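Local coordinates for D-ribulose-5-phosphate 3-epimerase, putative (Plasmodium falciparum, PDB 1TQX), which probably catalyses the interconversion of D-ribulose 5-phosphate and D-xylulose 5-phosphate, using one divalent metal ion per subunit, at residues F91-L96 against E101-L106; Q105-I110 against T136-T141; V142-V147 against S165-K170; N196-G201 against V219-Y224. All coordinates share one frame; numbering follows the deposited sequence.

Contact 1: F91-L96 against E101-L106; sequences FHFEAL and ERCIQL
Leu106 sets one methyl squarely on the ring of Phe91: CD1 lies 3.5 Å from the ring centroid and 11° off its normal, a CH-pi contact over the centre of the face. Phe91 CB already points at helix 100-111; with CG between the backbone N and the carbonyl carbon (chi1 65°) and the ring turned by chi2 88°, a face is offered to Leu106. Cys103 lies about one turn earlier on the helix. Its small, polarisable sulfur fits between two aromatic rings, with SG in the plane of the Phe91 ring at its edge, 3.9 Å from Phe91 CE1, and 3.7 Å from Phe93 CD1, obliquely to that second ring. Leu96, from the turn after the strand, closes this tight part by pushing CD2 against the helix backbone, 3.5 Å from Arg102 O.

The outer side is looser and wetter. Arg102 is exposed, and its long chain bends at chi3 to bring the guanidinium over Leu96, whose CG lies 3.7 Å above the plane and toward its rim. A water in that plane accepts from Arg102 NH1 and donates to Ala95 O, so the charged end is tied to the turn through solvent while its flat face covers a leucine. Apolar groups inside and an arginine at the margin suit the strand-to-helix half of a beta-alpha-beta unit in a TIM barrel.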
loop_
_atom_site.group_PDB
_atom_site.type_symbol
_atom_site.label_atom_id
_atom_site.label_comp_id
_atom_site.label_asym_id
_atom_site.label_seq_id
_atom_site.Cartn_x
_atom_site.Cartn_y
_atom_site.Cartn_z
ATOM N N PHE A 91 -5.913 1.027 6.385
ATOM C CA PHE A 91 -7.301 0.582 6.339
ATOM C C PHE A 91 -8.065 1.402 5.309
ATOM O O PHE A 91 -7.582 2.444 4.857
ATOM C CB PHE A 91 -7.958 0.698 7.728
ATOM C CG PHE A 91 -8.080 2.107 8.241
ATOM C CD1 PHE A 91 -9.197 2.882 7.933
ATOM C CD2 PHE A 91 -7.090 2.651 9.055
ATOM C CE1 PHE A 91 -9.327 4.183 8.433
ATOM C CE2 PHE A 91 -7.214 3.953 9.558
ATOM C CZ PHE A 91 -8.334 4.715 9.245
ATOM N N HIS A 92 -9.246 0.925 4.923
ATOM C CA HIS A 92 -10.051 1.628 3.934
ATOM C C HIS A 92 -11.038 2.626 4.511
ATOM O O HIS A 92 -11.747 2.339 5.470
ATOM C CB HIS A 92 -10.790 0.623 3.044
ATOM C CG HIS A 92 -10.007 0.209 1.837
ATOM N ND1 HIS A 92 -10.042 0.916 0.652
ATOM C CD2 HIS A 92 -9.089 -0.771 1.663
ATOM C CE1 HIS A 92 -9.175 0.394 -0.196
ATOM N NE2 HIS A 92 -8.581 -0.630 0.394
ATOM N N PHE A 93 -11.060 3.810 3.906
ATOM C CA PHE A 93 -11.963 4.888 4.293
ATOM C C PHE A 93 -13.380 4.319 4.219
ATOM O O PHE A 93 -14.218 4.591 5.081
ATOM C CB PHE A 93 -11.778 6.055 3.306
ATOM C CG PHE A 93 -12.623 7.278 3.592
ATOM C CD1 PHE A 93 -12.548 7.941 4.814
ATOM C CD2 PHE A 93 -13.435 7.815 2.593
ATOM C CE1 PHE A 93 -13.265 9.124 5.032
ATOM C CE2 PHE A 93 -14.152 8.996 2.805
ATOM C CZ PHE A 93 -14.063 9.649 4.026
ATOM N N GLU A 94 -13.629 3.504 3.194
ATOM C CA GLU A 94 -14.946 2.906 2.991
ATOM C C GLU A 94 -15.318 1.853 4.029
ATOM O O GLU A 94 -16.499 1.626 4.288
ATOM C CB GLU A 94 -15.047 2.284 1.590
ATOM C CG GLU A 94 -14.743 3.250 0.445
ATOM C CD GLU A 94 -13.261 3.345 0.143
ATOM O OE1 GLU A 94 -12.470 2.705 0.863
ATOM O OE2 GLU A 94 -12.883 4.054 -0.814
ATOM N N ALA A 95 -14.317 1.204 4.617
ATOM C CA ALA A 95 -14.581 0.175 5.618
ATOM C C ALA A 95 -15.224 0.783 6.867
ATOM O O ALA A 95 -15.919 0.091 7.614
ATOM C CB ALA A 95 -13.283 -0.544 5.988
ATOM N N LEU A 96 -14.977 2.070 7.093
ATOM C CA LEU A 96 -15.544 2.777 8.235
ATOM C C LEU A 96 -16.665 3.712 7.788
ATOM O O LEU A 96 -16.877 4.773 8.377
ATOM C CB LEU A 96 -14.461 3.576 8.969
ATOM C CG LEU A 96 -13.668 2.805 10.028
ATOM C CD1 LEU A 96 -13.076 1.557 9.407
ATOM C CD2 LEU A 96 -12.570 3.689 10.618
ATOM N N GLU A 101 -14.737 11.017 11.840
ATOM C CA GLU A 101 -14.515 10.771 13.259
ATOM C C GLU A 101 -14.058 9.347 13.553
ATOM O O GLU A 101 -13.132 9.139 14.338
ATOM C CB GLU A 101 -15.780 11.097 14.056
ATOM C CG GLU A 101 -16.165 12.566 13.983
ATOM C CD GLU A 101 -15.096 13.481 14.558
ATOM O OE1 GLU A 101 -15.210 14.712 14.385
ATOM O OE2 GLU A 101 -14.144 12.974 15.190
ATOM N N ARG A 102 -14.698 8.365 12.927
ATOM C CA ARG A 102 -14.315 6.975 13.151
ATOM C C ARG A 102 -12.912 6.707 12.626
ATOM O O ARG A 102 -12.142 5.971 13.242
ATOM C CB ARG A 102 -15.305 6.023 12.481
ATOM C CG ARG A 102 -16.647 5.911 13.192
ATOM C CD ARG A 102 -17.501 4.830 12.558
ATOM N NE ARG A 102 -16.868 3.517 12.640
ATOM C CZ ARG A 102 -17.233 2.465 11.913
ATOM N NH1 ARG A 102 -18.231 2.570 11.045
ATOM N NH2 ARG A 102 -16.599 1.308 12.049
ATOM N N CYS A 103 -12.583 7.303 11.484
ATOM C CA CYS A 103 -11.262 7.123 10.892
ATOM C C CYS A 103 -10.191 7.775 11.767
ATOM O O CYS A 103 -9.106 7.219 11.957
ATOM C CB CYS A 103 -11.225 7.711 9.478
ATOM S SG CYS A 103 -12.213 6.761 8.269
ATOM N N ILE A 104 -10.494 8.954 12.297
ATOM C CA ILE A 104 -9.546 9.643 13.161
ATOM C C ILE A 104 -9.246 8.796 14.403
ATOM O O ILE A 104 -8.096 8.688 14.825
ATOM C CB ILE A 104 -10.088 11.021 13.597
ATOM C CG1 ILE A 104 -10.123 11.969 12.393
ATOM C CG2 ILE A 104 -9.212 11.608 14.699
ATOM C CD1 ILE A 104 -10.765 13.312 12.682
ATOM N N GLN A 105 -10.276 8.181 14.977
ATOM C CA GLN A 105 -10.096 7.350 16.169
ATOM C C GLN A 105 -9.235 6.110 15.900
ATOM O O GLN A 105 -8.385 5.755 16.718
ATOM C CB GLN A 105 -11.460 6.928 16.730
ATOM C CG GLN A 105 -11.390 6.070 17.994
ATOM C CD GLN A 105 -10.639 6.751 19.135
ATOM O OE1 GLN A 105 -10.860 7.929 19.423
ATOM N NE2 GLN A 105 -9.758 6.004 19.796
ATOM N N LEU A 106 -9.457 5.449 14.767
ATOM C CA LEU A 106 -8.679 4.258 14.425
ATOM C C LEU A 106 -7.221 4.659 14.195
ATOM O O LEU A 106 -6.294 3.976 14.638
ATOM C CB LEU A 106 -9.232 3.597 13.156
ATOM C CG LEU A 106 -9.162 2.072 13.026
ATOM C CD1 LEU A 106 -9.358 1.679 11.566
ATOM C CD2 LEU A 106 -7.840 1.545 13.540
HETATM O O HOH W 1 -18.203 0.244 9.386
#

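Contact 2: Q105-I110 against T136-T141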
loop_
_atom_site.group_PDB
_atom_site.type_symbol
_atom_site.label_atom_id
_atom_site.label_comp_id
_atom_site.label_asym_id
_atom_site.label_seq_id
_atom_site.Cartn_x
_atom_site.Cartn_y
_atom_site.Cartn_z
ATOM N N GLN A 105 -10.276 8.181 14.977
ATOM C CA GLN A 105 -10.096 7.350 16.169
ATOM C C GLN A 105 -9.235 6.110 15.900
ATOM O O GLN A 105 -8.385 5.755 16.718
ATOM C CB GLN A 105 -11.460 6.928 16.730
ATOM C CG GLN A 105 -11.390 6.070 17.994
ATOM C CD GLN A 105 -10.639 6.751 19.135
ATOM O OE1 GLN A 105 -10.860 7.929 19.423
ATOM N NE2 GLN A 105 -9.758 6.004 19.796
ATOM N N LEU A 106 -9.457 5.449 14.767
ATOM C CA LEU A 106 -8.679 4.258 14.425
ATOM C C LEU A 106 -7.221 4.659 14.195
ATOM O O LEU A 106 -6.294 3.976 14.638
ATOM C CB LEU A 106 -9.232 3.597 13.156
ATOM C CG LEU A 106 -9.162 2.072 13.026
ATOM C CD1 LEU A 106 -9.358 1.679 11.566
ATOM C CD2 LEU A 106 -7.840 1.545 13.540
ATOM N N ALA A 107 -7.025 5.769 13.490
ATOM C CA ALA A 107 -5.680 6.260 13.208
ATOM C C ALA A 107 -4.942 6.534 14.518
ATOM O O ALA A 107 -3.764 6.207 14.655
ATOM C CB ALA A 107 -5.751 7.529 12.362
ATOM N N LYS A 108 -5.637 7.139 15.481
ATOM C CA LYS A 108 -5.036 7.428 16.783
ATOM C C LYS A 108 -4.560 6.133 17.432
ATOM O O LYS A 108 -3.449 6.060 17.956
ATOM C CB LYS A 108 -6.049 8.113 17.709
ATOM C CG LYS A 108 -6.331 9.571 17.377
ATOM C CD LYS A 108 -7.278 10.187 18.405
ATOM C CE LYS A 108 -7.508 11.666 18.142
ATOM N NZ LYS A 108 -8.476 12.253 19.115
ATOM N N GLU A 109 -5.404 5.106 17.384
ATOM C CA GLU A 109 -5.069 3.815 17.971
ATOM C C GLU A 109 -3.873 3.177 17.280
ATOM O O GLU A 109 -2.976 2.646 17.939
ATOM C CB GLU A 109 -6.275 2.878 17.899
ATOM C CG GLU A 109 -7.471 3.384 18.693
ATOM C CD GLU A 109 -8.673 2.465 18.608
ATOM O OE1 GLU A 109 -9.722 2.802 19.194
ATOM O OE2 GLU A 109 -8.573 1.407 17.957
ATOM N N ILE A 110 -3.860 3.226 15.952
ATOM C CA ILE A 110 -2.751 2.649 15.205
ATOM C C ILE A 110 -1.451 3.370 15.567
ATOM O O ILE A 110 -0.430 2.724 15.826
ATOM C CB ILE A 110 -3.020 2.716 13.679
ATOM C CG1 ILE A 110 -4.145 1.736 13.324
ATOM C CG2 ILE A 110 -1.750 2.379 12.900
ATOM C CD1 ILE A 110 -4.553 1.744 11.860
ATOM N N THR A 136 -5.293 16.264 10.339
ATOM C CA THR A 136 -4.917 15.953 11.719
ATOM C C THR A 136 -3.463 15.510 11.825
ATOM O O THR A 136 -2.908 15.429 12.927
ATOM C CB THR A 136 -5.784 14.825 12.299
ATOM O OG1 THR A 136 -5.438 13.589 11.664
ATOM C CG2 THR A 136 -7.256 15.109 12.066
ATOM N N ASN A 137 -2.853 15.213 10.679
ATOM C CA ASN A 137 -1.460 14.770 10.623
ATOM C C ASN A 137 -1.238 13.358 11.170
ATOM O O ASN A 137 -0.098 12.932 11.349
ATOM C CB ASN A 137 -0.556 15.749 11.377
ATOM C CG ASN A 137 -0.533 17.120 10.745
ATOM O OD1 ASN A 137 -0.199 17.264 9.569
ATOM N ND2 ASN A 137 -0.885 18.140 11.522
ATOM N N LEU A 138 -2.323 12.638 11.428
ATOM C CA LEU A 138 -2.233 11.279 11.953
ATOM C C LEU A 138 -1.924 10.242 10.874
ATOM O O LEU A 138 -1.482 9.131 11.182
ATOM C CB LEU A 138 -3.550 10.899 12.634
ATOM C CG LEU A 138 -3.889 11.612 13.942
ATOM C CD1 LEU A 138 -5.351 11.400 14.282
ATOM C CD2 LEU A 138 -2.984 11.087 15.047
ATOM N N ILE A 139 -2.158 10.608 9.618
ATOM C CA ILE A 139 -1.941 9.701 8.494
ATOM C C ILE A 139 -0.561 9.831 7.861
ATOM O O ILE A 139 -0.177 10.901 7.399
ATOM C CB ILE A 139 -3.006 9.926 7.392
ATOM C CG1 ILE A 139 -4.415 9.830 7.990
ATOM C CG2 ILE A 139 -2.831 8.905 6.275
ATOM C CD1 ILE A 139 -4.725 8.508 8.665
ATOM N N ASN A 140 0.176 8.726 7.833
ATOM C CA ASN A 140 1.509 8.703 7.243
ATOM C C ASN A 140 1.449 8.487 5.731
ATOM O O ASN A 140 2.293 8.997 4.989
ATOM C CB ASN A 140 2.336 7.567 7.849
ATOM C CG ASN A 140 2.612 7.763 9.327
ATOM O OD1 ASN A 140 3.517 8.507 9.709
ATOM N ND2 ASN A 140 1.827 7.100 10.165
ATOM N N THR A 141 0.450 7.733 5.282
ATOM C CA THR A 141 0.323 7.398 3.868
ATOM C C THR A 141 -1.122 7.308 3.387
ATOM O O THR A 141 -1.999 6.834 4.113
ATOM C CB THR A 141 0.937 6.003 3.580
ATOM O OG1 THR A 141 2.271 5.932 4.100
ATOM C CG2 THR A 141 0.952 5.723 2.072
#
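Ala107 turns its single methyl toward Leu138 and Ile139, and CB stands 4.0 Å both from Leu138 CB and from Ile139 CD1. A side chain this small lets the loop come near the helix, with the Ala107 and Leu138 CA atoms 6.2 Å apart. At the next helix position, Lys108 CG meets Leu138 CD1 at 3.7 Å; the extended chain of this exposed lysine carries the ammonium onward, away from Leu138. Ile139 reaches back to the helix only with its end: CG1 is anti to the carbonyl carbon (chi1 -54°), and the further bend at chi2 (-58°) brings CD1 to Ala107 CB.

What positions these groups is the turn just before them. Thr136 OG1 accepts from Leu138 N at 3.3 Å, an ST turn that spans Asn137, whose positive phi marks the chain leaving helix 131-134. Farther out, Arg111 NH1 on the same helix 100-111 bonds to Leu138 O, and the Cys117 side chain of strand 116-121 touches both Ala107 and Ile139. The contact thus joins helix 100-111 to the loop leading into strand 141-145, which lies two strands along the sheet from strand 88-92, the one preceding that helix, in the outer layer of a TIM barrel.

Contact 3: V142-V147 against S165-K170; sequences VLVMTV and SFLRKK
In the beta-alpha-beta unit formed by strand 141-145, helix 161-170 and strand 175-179 of this TIM barrel, Leu167 is the helix residue that meets Val142 and Val144. The two valines stand two positions apart on the strand, so both point outward to the helix, while Leu143 between them turns the other way, to the barrel interior, where it touches His70 and Asp179 of the zinc site. Beta-branched valines suit such a place: they are at home in an extended chain and offer short, stiff methyl surfaces to the layer of helices.

Leu167 lies differently against each of them. It meets Val142 at a slant, but it passes Val144 alongside, the two side chains running in opposite directions. The helix leucine has CG anti to its carbonyl carbon and beside the backbone N (chi1 -66°), and this extends the side chain from the helix to the sheet, across the 8.6 Å that separates the CA atoms of Val142 and Leu167. No hydrogen bond spans the two segments, and the join is wholly apolar.

Neighbours complete the setting. Leu134 of helix 131-134 touches both Val142 and Leu167, and Ile176 of strand 175-179 also packs on Leu167, so Leu167 packs against strands 141-145 and 175-179 and against helix 131-134.

A single methyl does all the touching from the helix side: Leu167 CD1 lies 3.7 Å from Val142 CG1 and 3.8 Å from Val144 CG2.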
loop_
_atom_site.group_PDB
_atom_site.type_symbol
_atom_site.label_atom_id
_atom_site.label_comp_id
_atom_site.label_asym_id
_atom_site.label_seq_id
_atom_site.Cartn_x
_atom_site.Cartn_y
_atom_site.Cartn_z
ATOM N N VAL A 142 -1.361 7.763 2.162
ATOM C CA VAL A 142 -2.673 7.649 1.546
ATOM C C VAL A 142 -2.440 6.711 0.365
ATOM O O VAL A 142 -1.581 6.970 -0.476
ATOM C CB VAL A 142 -3.220 8.988 1.013
ATOM C CG1 VAL A 142 -4.492 8.735 0.206
ATOM C CG2 VAL A 142 -3.540 9.918 2.172
ATOM N N LEU A 143 -3.180 5.609 0.331
ATOM C CA LEU A 143 -3.043 4.632 -0.742
ATOM C C LEU A 143 -4.157 4.858 -1.762
ATOM O O LEU A 143 -5.319 4.538 -1.506
ATOM C CB LEU A 143 -3.133 3.209 -0.158
ATOM C CG LEU A 143 -2.750 1.988 -1.009
ATOM C CD1 LEU A 143 -2.824 0.738 -0.129
ATOM C CD2 LEU A 143 -3.676 1.844 -2.199
ATOM N N VAL A 144 -3.792 5.429 -2.907
ATOM C CA VAL A 144 -4.737 5.700 -3.981
ATOM C C VAL A 144 -4.826 4.457 -4.866
ATOM O O VAL A 144 -3.880 4.137 -5.584
ATOM C CB VAL A 144 -4.270 6.907 -4.850
ATOM C CG1 VAL A 144 -5.203 7.095 -6.042
ATOM C CG2 VAL A 144 -4.227 8.176 -4.005
ATOM N N MET A 145 -5.947 3.742 -4.795
ATOM C CA MET A 145 -6.120 2.554 -5.626
ATOM C C MET A 145 -6.215 3.013 -7.075
ATOM O O MET A 145 -6.997 3.914 -7.391
ATOM C CB MET A 145 -7.407 1.802 -5.267
ATOM C CG MET A 145 -7.400 1.087 -3.922
ATOM S SD MET A 145 -6.069 -0.131 -3.758
ATOM C CE MET A 145 -6.427 -1.257 -5.090
ATOM N N THR A 146 -5.419 2.405 -7.947
ATOM C CA THR A 146 -5.459 2.756 -9.363
ATOM C C THR A 146 -6.169 1.649 -10.137
ATOM O O THR A 146 -6.117 1.590 -11.369
ATOM C CB THR A 146 -4.046 3.003 -9.930
ATOM O OG1 THR A 146 -3.158 1.962 -9.506
ATOM C CG2 THR A 146 -3.515 4.351 -9.444
ATOM N N VAL A 147 -6.838 0.777 -9.387
ATOM C CA VAL A 147 -7.610 -0.321 -9.943
ATOM C C VAL A 147 -8.673 -0.717 -8.915
ATOM O O VAL A 147 -8.559 -0.362 -7.742
ATOM C CB VAL A 147 -6.713 -1.545 -10.249
ATOM C CG1 VAL A 147 -6.413 -2.331 -8.969
ATOM C CG2 VAL A 147 -7.386 -2.419 -11.263
ATOM N N SER A 165 -2.293 14.186 -7.805
ATOM C CA SER A 165 -1.865 15.585 -7.890
ATOM C C SER A 165 -2.496 16.427 -6.782
ATOM O O SER A 165 -1.829 17.269 -6.182
ATOM C CB SER A 165 -2.219 16.181 -9.255
ATOM O OG SER A 165 -1.423 15.610 -10.275
ATOM N N PHE A 166 -3.778 16.196 -6.514
ATOM C CA PHE A 166 -4.480 16.925 -5.458
ATOM C C PHE A 166 -3.762 16.773 -4.118
ATOM O O PHE A 166 -3.493 17.757 -3.431
ATOM C CB PHE A 166 -5.911 16.399 -5.308
ATOM C CG PHE A 166 -6.645 16.970 -4.126
ATOM C CD1 PHE A 166 -7.258 18.220 -4.205
ATOM C CD2 PHE A 166 -6.703 16.272 -2.921
ATOM C CE1 PHE A 166 -7.918 18.767 -3.101
ATOM C CE2 PHE A 166 -7.361 16.812 -1.812
ATOM C CZ PHE A 166 -7.968 18.059 -1.903
ATOM N N LEU A 167 -3.460 15.530 -3.749
ATOM C CA LEU A 167 -2.793 15.238 -2.484
ATOM C C LEU A 167 -1.387 15.821 -2.372
ATOM O O LEU A 167 -1.046 16.422 -1.355
ATOM C CB LEU A 167 -2.744 13.720 -2.256
ATOM C CG LEU A 167 -4.088 13.018 -2.033
ATOM C CD1 LEU A 167 -3.919 11.515 -2.172
ATOM C CD2 LEU A 167 -4.626 13.370 -0.655
ATOM N N ARG A 168 -0.569 15.650 -3.407
ATOM C CA ARG A 168 0.793 16.177 -3.361
ATOM C C ARG A 168 0.819 17.697 -3.249
ATOM O O ARG A 168 1.652 18.261 -2.543
ATOM C CB ARG A 168 1.587 15.751 -4.602
ATOM C CG ARG A 168 3.015 16.297 -4.638
ATOM C CD ARG A 168 3.789 15.888 -3.388
ATOM N NE ARG A 168 3.964 14.439 -3.295
ATOM C CZ ARG A 168 3.814 13.740 -2.173
ATOM N NH1 ARG A 168 3.481 14.356 -1.048
ATOM N NH2 ARG A 168 4.003 12.426 -2.172
ATOM N N LYS A 169 -0.096 18.357 -3.946
ATOM C CA LYS A 169 -0.154 19.814 -3.921
ATOM C C LYS A 169 -0.562 20.357 -2.552
ATOM O O LYS A 169 -0.022 21.363 -2.090
ATOM C CB LYS A 169 -1.132 20.318 -4.986
ATOM C CG LYS A 169 -1.155 21.834 -5.145
ATOM C CD LYS A 169 -2.045 22.253 -6.311
ATOM C CE LYS A 169 -2.006 23.761 -6.541
ATOM N NZ LYS A 169 -2.470 24.530 -5.354
ATOM N N LYS A 170 -1.504 19.677 -1.905
ATOM C CA LYS A 170 -2.003 20.101 -0.603
ATOM C C LYS A 170 -1.142 19.642 0.573
ATOM O O LYS A 170 -1.036 20.342 1.578
ATOM C CB LYS A 170 -3.442 19.601 -0.419
ATOM C CG LYS A 170 -4.170 20.157 0.800
ATOM C CD LYS A 170 -5.638 19.739 0.781
ATOM C CE LYS A 170 -6.393 20.252 2.002
ATOM N NZ LYS A 170 -6.453 21.739 2.046
#

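Contact 4: N196-G201 against V219-Y224; sequences NIIVAG and VSVQKY. With SO4 (sulfate ion), chain C.
The last strand of the TIM barrel, 197-200, is backed here by the closing helix 210-223, and its far end leads into a site that holds a sulfate. Val221 is the helix residue that faces the strand, and its two methyls divide the work. CG2 reaches Ile198 tip to tip, 3.8 Å from Ile198 CG1. CG1 rests on backbone, 3.7 Å from Asn196 CA, just where the chain enters the strand. The isopropyl group stands with CG1 anti to the backbone N (chi1 172°), which sends one methyl to the backbone of Asn196 and the other to the outward-pointing Ile198. Compact valine suits the helix because Asn196 and Val221 bring their CA atoms to 6.1 Å, while the longer isoleucine fills the wider gap farther along.

Asn196 contributes mainly its backbone to the helix contact; its amide turns away and is well employed. OD1 accepts from Ile176 N, and ND2 donates to Asn175 OD1 and Lys5 O, so a buried polar group links the start of this strand to strand 175-179 on one side and to the residues leading into strand 7-10 on the other.

At the other end, Gly201 occupies the N-cap position before helix 202-205. Gly201 N gives a weak hydrogen bond of 2.8 Å to sulfate O1, bent to 128°, and Thr202 OG1 and Gly153 N also hold the anion. Gly201, Thr202 and Gly153 are predicted substrate-binding residues, and the sulfate, probably from the crystallisation liquor, is consistent with the phosphate-binding site of a TIM-barrel epimerase.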
loop_
_atom_site.group_PDB
_atom_site.type_symbol
_atom_site.label_atom_id
_atom_site.label_comp_id
_atom_site.label_asym_id
_atom_site.label_seq_id
_atom_site.Cartn_x
_atom_site.Cartn_y
_atom_site.Cartn_z
ATOM N N ASN A 196 5.107 8.693 -4.407
ATOM C CA ASN A 196 6.479 8.378 -4.007
ATOM C C ASN A 196 6.653 6.933 -3.528
ATOM O O ASN A 196 7.773 6.476 -3.313
ATOM C CB ASN A 196 6.989 9.354 -2.930
ATOM C CG ASN A 196 6.217 9.259 -1.626
ATOM O OD1 ASN A 196 5.038 9.597 -1.566
ATOM N ND2 ASN A 196 6.890 8.808 -0.569
ATOM N N ILE A 197 5.543 6.222 -3.356
ATOM C CA ILE A 197 5.592 4.826 -2.940
ATOM C C ILE A 197 4.865 4.028 -4.014
ATOM O O ILE A 197 3.709 4.302 -4.330
ATOM C CB ILE A 197 4.918 4.610 -1.572
ATOM C CG1 ILE A 197 5.576 5.521 -0.526
ATOM C CG2 ILE A 197 5.061 3.145 -1.156
ATOM C CD1 ILE A 197 5.032 5.338 0.871
ATOM N N ILE A 198 5.547 3.031 -4.564
ATOM C CA ILE A 198 4.981 2.237 -5.645
ATOM C C ILE A 198 4.716 0.783 -5.299
ATOM O O ILE A 198 5.645 0.035 -4.992
ATOM C CB ILE A 198 5.925 2.263 -6.865
ATOM C CG1 ILE A 198 6.286 3.713 -7.211
ATOM C CG2 ILE A 198 5.280 1.525 -8.043
ATOM C CD1 ILE A 198 5.104 4.595 -7.566
ATOM N N VAL A 199 3.453 0.378 -5.356
ATOM C CA VAL A 199 3.111 -1.014 -5.092
ATOM C C VAL A 199 2.985 -1.696 -6.450
ATOM O O VAL A 199 2.179 -1.283 -7.286
ATOM C CB VAL A 199 1.768 -1.140 -4.337
ATOM C CG1 VAL A 199 1.356 -2.609 -4.251
ATOM C CG2 VAL A 199 1.903 -0.548 -2.943
ATOM N N ALA A 200 3.775 -2.737 -6.674
ATOM C CA ALA A 200 3.737 -3.446 -7.947
ATOM C C ALA A 200 3.736 -4.943 -7.704
ATOM O O ALA A 200 4.545 -5.455 -6.931
ATOM C CB ALA A 200 4.948 -3.054 -8.803
ATOM N N GLY A 201 2.827 -5.646 -8.368
ATOM C CA GLY A 201 2.756 -7.083 -8.198
ATOM C C GLY A 201 3.253 -7.825 -9.420
ATOM O O GLY A 201 4.410 -8.244 -9.485
ATOM N N VAL A 219 14.364 4.984 -9.636
ATOM C CA VAL A 219 15.011 6.149 -10.233
ATOM C C VAL A 219 13.976 7.108 -10.811
ATOM O O VAL A 219 14.086 8.317 -10.636
ATOM C CB VAL A 219 16.003 5.739 -11.348
ATOM C CG1 VAL A 219 16.604 6.985 -12.005
ATOM C CG2 VAL A 219 17.113 4.880 -10.760
ATOM N N SER A 220 12.962 6.569 -11.481
ATOM C CA SER A 220 11.922 7.399 -12.075
ATOM C C SER A 220 11.155 8.192 -11.021
ATOM O O SER A 220 10.713 9.311 -11.285
ATOM C CB SER A 220 10.949 6.546 -12.892
ATOM O OG SER A 220 10.146 5.732 -12.054
ATOM N N VAL A 221 10.982 7.617 -9.833
ATOM C CA VAL A 221 10.280 8.327 -8.771
ATOM C C VAL A 221 11.215 9.397 -8.201
ATOM O O VAL A 221 10.815 10.546 -8.007
ATOM C CB VAL A 221 9.836 7.370 -7.624
ATOM C CG1 VAL A 221 9.295 8.180 -6.454
ATOM C CG2 VAL A 221 8.750 6.414 -8.120
ATOM N N GLN A 222 12.465 9.019 -7.952
ATOM C CA GLN A 222 13.452 9.944 -7.400
ATOM C C GLN A 222 13.621 11.203 -8.251
ATOM O O GLN A 222 13.851 12.288 -7.712
ATOM C CB GLN A 222 14.802 9.237 -7.229
ATOM C CG GLN A 222 14.740 8.061 -6.266
ATOM C CD GLN A 222 16.037 7.280 -6.183
ATOM O OE1 GLN A 222 16.592 6.863 -7.204
ATOM N NE2 GLN A 222 16.519 7.058 -4.961
ATOM N N LYS A 223 13.499 11.065 -9.570
ATOM C CA LYS A 223 13.634 12.211 -10.468
ATOM C C LYS A 223 12.654 13.319 -10.094
ATOM O O LYS A 223 12.974 14.500 -10.213
ATOM C CB LYS A 223 13.392 11.793 -11.923
ATOM C CG LYS A 223 14.397 10.788 -12.463
ATOM C CD LYS A 223 14.176 10.521 -13.948
ATOM C CE LYS A 223 15.142 9.464 -14.474
ATOM N NZ LYS A 223 16.572 9.829 -14.251
ATOM N N TYR A 224 11.459 12.937 -9.648
ATOM C CA TYR A 224 10.442 13.908 -9.259
ATOM C C TYR A 224 10.519 14.283 -7.777
ATOM O O TYR A 224 9.970 15.346 -7.419
ATOM C CB TYR A 224 9.045 13.377 -9.585
ATOM C CG TYR A 224 8.758 13.267 -11.061
ATOM C CD1 TYR A 224 8.880 12.053 -11.732
ATOM C CD2 TYR A 224 8.367 14.383 -11.792
ATOM C CE1 TYR A 224 8.617 11.956 -13.099
ATOM C CE2 TYR A 224 8.106 14.298 -13.157
ATOM C CZ TYR A 224 8.231 13.086 -13.804
ATOM O OH TYR A 224 7.965 13.014 -15.152
HETATM S S SO4 C . -0.865 -5.557 -9.872
HETATM O O1 SO4 C . 0.143 -5.120 -8.888
HETATM O O2 SO4 C . -2.200 -5.096 -9.447
HETATM O O3 SO4 C . -0.564 -4.960 -11.178
HETATM O O4 SO4 C . -0.841 -7.030 -9.984
#

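The four contacts follow one another round the same eight-stranded barrel. Contacts 1 and 2 share Gln105 and Leu106 of helix 100-111, have centres 9 Å apart, and touch where Ile104 CG2 meets Leu138 CD1 at 3.9 Å. Contact 2 runs directly into contact 3, since Thr141 precedes Val142. Contacts 3 and 4 meet where Arg168 approaches Asn196, their centres 13 Å apart, whereas contacts 1 and 4 lie on opposite sides of the chain's centre, about 27 Å between centres. The zinc lies about 11 Å from the side chains of Val144 and Ile198 and about 12 Å from that of Phe91; the sulfate, beside Gly201, lies at the end of strand 197-200 in contact 4.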